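Local structure of peptidoglycan glycosyltransferase (Burkholderia ambifaria, 5UY7) at residues Val227-Thr232 against Asn489-Val494. The protein is a penicillin-binding protein whose modelled part has the penicillin-binding transpeptidase fold of the beta-lactamase clan. Sequence-based numbering, arbitrary orientation.
Sequences VVDVRT and NPRIVV
Two neighbouring antiparallel strands of the central five-stranded sheet of the transpeptidase fold, 222-229 and 492-499, meet here at the end of the first and the start of the second. V228 and V493 form the hydrogen-bonded pair: V228 N donates to V493 O and V493 N to V228 O, each at 2.9 Å. A third backbone bond, V230 N to R491 O at 2.9 Å, carries the pairing past the strand end; its N-H...O angle is 172°, yet the donor sits 39° out of the carbonyl plane. There R491 and I492 make a classic beta bulge opposite A485 of strand 477-485.

V230 leans over this place. With CG2 anti to its carbonyl carbon, that methyl lies 3.4 Å from R491 O and 4.1 Å from V493 CG2, on the face that helix 390-401 covers. On the other face, under helix 509-526, the side chains of V227 and I492 cross obliquely, V227 CG1 4.0 Å from I492 CB.

D229 shares that second face, its carboxylate split between two tasks. T232 OG1 donates to the anti lone pair of D229 OD2 at 2.6 Å, tying up the turn, while D229 OD1 accepts from two waters. One water also donates to R491 O and accepts from R231 N; the other accepts from R491 NE, an atom 4.6 Å from D229 OD1. The carboxylate of D229 and the guanidinium of R491 are thus joined through water rather than by direct contact, so any attraction between their charges is probably softened, and R491 O is gripped by an amide and a water together.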
loop_
_atom_site.group_PDB
_atom_site.type_symbol
_atom_site.label_atom_id
_atom_site.label_comp_id
_atom_site.label_asym_id
_atom_site.label_seq_id
_atom_site.Cartn_x
_atom_site.Cartn_y
_atom_site.Cartn_z
ATOM N N VAL A 227 0.123 0.343 -12.426
ATOM C CA VAL A 227 -0.605 1.600 -12.301
ATOM C C VAL A 227 -2.071 1.296 -12.550
ATOM O O VAL A 227 -2.411 0.644 -13.545
ATOM C CB VAL A 227 -0.089 2.656 -13.296
ATOM C CG1 VAL A 227 -0.844 3.982 -13.110
ATOM C CG2 VAL A 227 1.406 2.883 -13.121
ATOM N N VAL A 228 -2.935 1.729 -11.632
ATOM C CA VAL A 228 -4.367 1.459 -11.708
ATOM C C VAL A 228 -5.113 2.786 -11.778
ATOM O O VAL A 228 -4.847 3.699 -10.988
ATOM C CB VAL A 228 -4.853 0.647 -10.493
ATOM C CG1 VAL A 228 -6.355 0.383 -10.614
ATOM C CG2 VAL A 228 -4.085 -0.677 -10.383
ATOM N N ASP A 229 -6.069 2.877 -12.698
ATOM C CA ASP A 229 -6.981 4.018 -12.736
ATOM C C ASP A 229 -7.998 3.910 -11.600
ATOM O O ASP A 229 -8.774 2.952 -11.541
ATOM C CB ASP A 229 -7.684 4.070 -14.094
ATOM C CG ASP A 229 -8.658 5.230 -14.206
ATOM O OD1 ASP A 229 -8.225 6.388 -14.100
ATOM O OD2 ASP A 229 -9.863 4.990 -14.414
ATOM N N VAL A 230 -8.003 4.907 -10.709
ATOM C CA VAL A 230 -8.861 4.864 -9.520
ATOM C C VAL A 230 -10.338 4.840 -9.900
ATOM O O VAL A 230 -11.144 4.143 -9.268
ATOM C CB VAL A 230 -8.529 6.057 -8.598
ATOM C CG1 VAL A 230 -9.538 6.177 -7.469
ATOM C CG2 VAL A 230 -7.130 5.888 -8.039
ATOM N N ARG A 231 -10.722 5.605 -10.923
ATOM C CA ARG A 231 -12.140 5.776 -11.231
ATOM C C ARG A 231 -12.766 4.499 -11.786
ATOM O O ARG A 231 -13.960 4.250 -11.566
ATOM C CB ARG A 231 -12.331 6.925 -12.226
ATOM C CG ARG A 231 -13.787 7.161 -12.629
ATOM C CD ARG A 231 -13.950 8.372 -13.541
ATOM N NE ARG A 231 -13.325 8.168 -14.847
ATOM C CZ ARG A 231 -13.916 7.565 -15.875
ATOM N NH1 ARG A 231 -15.152 7.095 -15.754
ATOM N NH2 ARG A 231 -13.270 7.429 -17.025
ATOM N N THR A 232 -11.990 3.686 -12.501
ATOM C CA THR A 232 -12.525 2.540 -13.225
ATOM C C THR A 232 -11.978 1.203 -12.768
ATOM O O THR A 232 -12.572 0.174 -13.109
ATOM C CB THR A 232 -12.231 2.658 -14.730
ATOM O OG1 THR A 232 -10.806 2.630 -14.939
ATOM C CG2 THR A 232 -12.827 3.946 -15.301
ATOM N N ASN A 489 -7.886 13.928 -4.190
ATOM C CA ASN A 489 -8.780 13.100 -5.000
ATOM C C ASN A 489 -7.952 12.353 -6.038
ATOM O O ASN A 489 -7.847 12.784 -7.196
ATOM C CB ASN A 489 -9.864 13.949 -5.658
ATOM C CG ASN A 489 -10.731 14.651 -4.639
ATOM O OD1 ASN A 489 -11.166 14.043 -3.658
ATOM N ND2 ASN A 489 -10.961 15.937 -4.844
ATOM N N PRO A 490 -7.373 11.214 -5.673
ATOM C CA PRO A 490 -6.390 10.595 -6.566
ATOM C C PRO A 490 -7.001 10.042 -7.837
ATOM O O PRO A 490 -8.161 9.609 -7.884
ATOM C CB PRO A 490 -5.770 9.477 -5.719
ATOM C CG PRO A 490 -6.678 9.303 -4.544
ATOM C CD PRO A 490 -7.406 10.583 -4.341
ATOM N N ARG A 491 -6.182 10.083 -8.880
ATOM C CA ARG A 491 -6.497 9.522 -10.183
ATOM C C ARG A 491 -5.903 8.142 -10.383
ATOM O O ARG A 491 -6.510 7.308 -11.074
ATOM C CB ARG A 491 -5.973 10.457 -11.277
ATOM C CG ARG A 491 -6.217 9.955 -12.679
ATOM C CD ARG A 491 -6.476 11.099 -13.618
ATOM N NE ARG A 491 -6.575 10.632 -14.992
ATOM C CZ ARG A 491 -6.656 11.439 -16.038
ATOM N NH1 ARG A 491 -6.651 12.750 -15.853
ATOM N NH2 ARG A 491 -6.740 10.935 -17.262
ATOM N N ILE A 492 -4.728 7.883 -9.808
ATOM C CA ILE A 492 -4.048 6.610 -10.002
ATOM C C ILE A 492 -3.579 6.053 -8.668
ATOM O O ILE A 492 -3.338 6.785 -7.702
ATOM C CB ILE A 492 -2.847 6.736 -10.966
ATOM C CG1 ILE A 492 -1.794 7.696 -10.390
ATOM C CG2 ILE A 492 -3.332 7.173 -12.354
ATOM C CD1 ILE A 492 -0.552 7.842 -11.292
ATOM N N VAL A 493 -3.469 4.732 -8.624
ATOM C CA VAL A 493 -2.701 4.026 -7.611
ATOM C C VAL A 493 -1.466 3.483 -8.303
ATOM O O VAL A 493 -1.566 2.953 -9.414
ATOM C CB VAL A 493 -3.519 2.894 -6.973
ATOM C CG1 VAL A 493 -2.596 1.898 -6.274
ATOM C CG2 VAL A 493 -4.518 3.483 -5.993
ATOM N N VAL A 494 -0.303 3.655 -7.676
ATOM C CA VAL A 494 0.960 3.154 -8.209
ATOM C C VAL A 494 1.569 2.213 -7.187
ATOM O O VAL A 494 1.743 2.585 -6.023
ATOM C CB VAL A 494 1.939 4.296 -8.534
ATOM C CG1 VAL A 494 3.290 3.732 -8.982
ATOM C CG2 VAL A 494 1.346 5.198 -9.613
HETATM O O HOH W 1 -9.199 7.820 -12.026
HETATM O O HOH W 2 -6.289 7.807 -15.406
#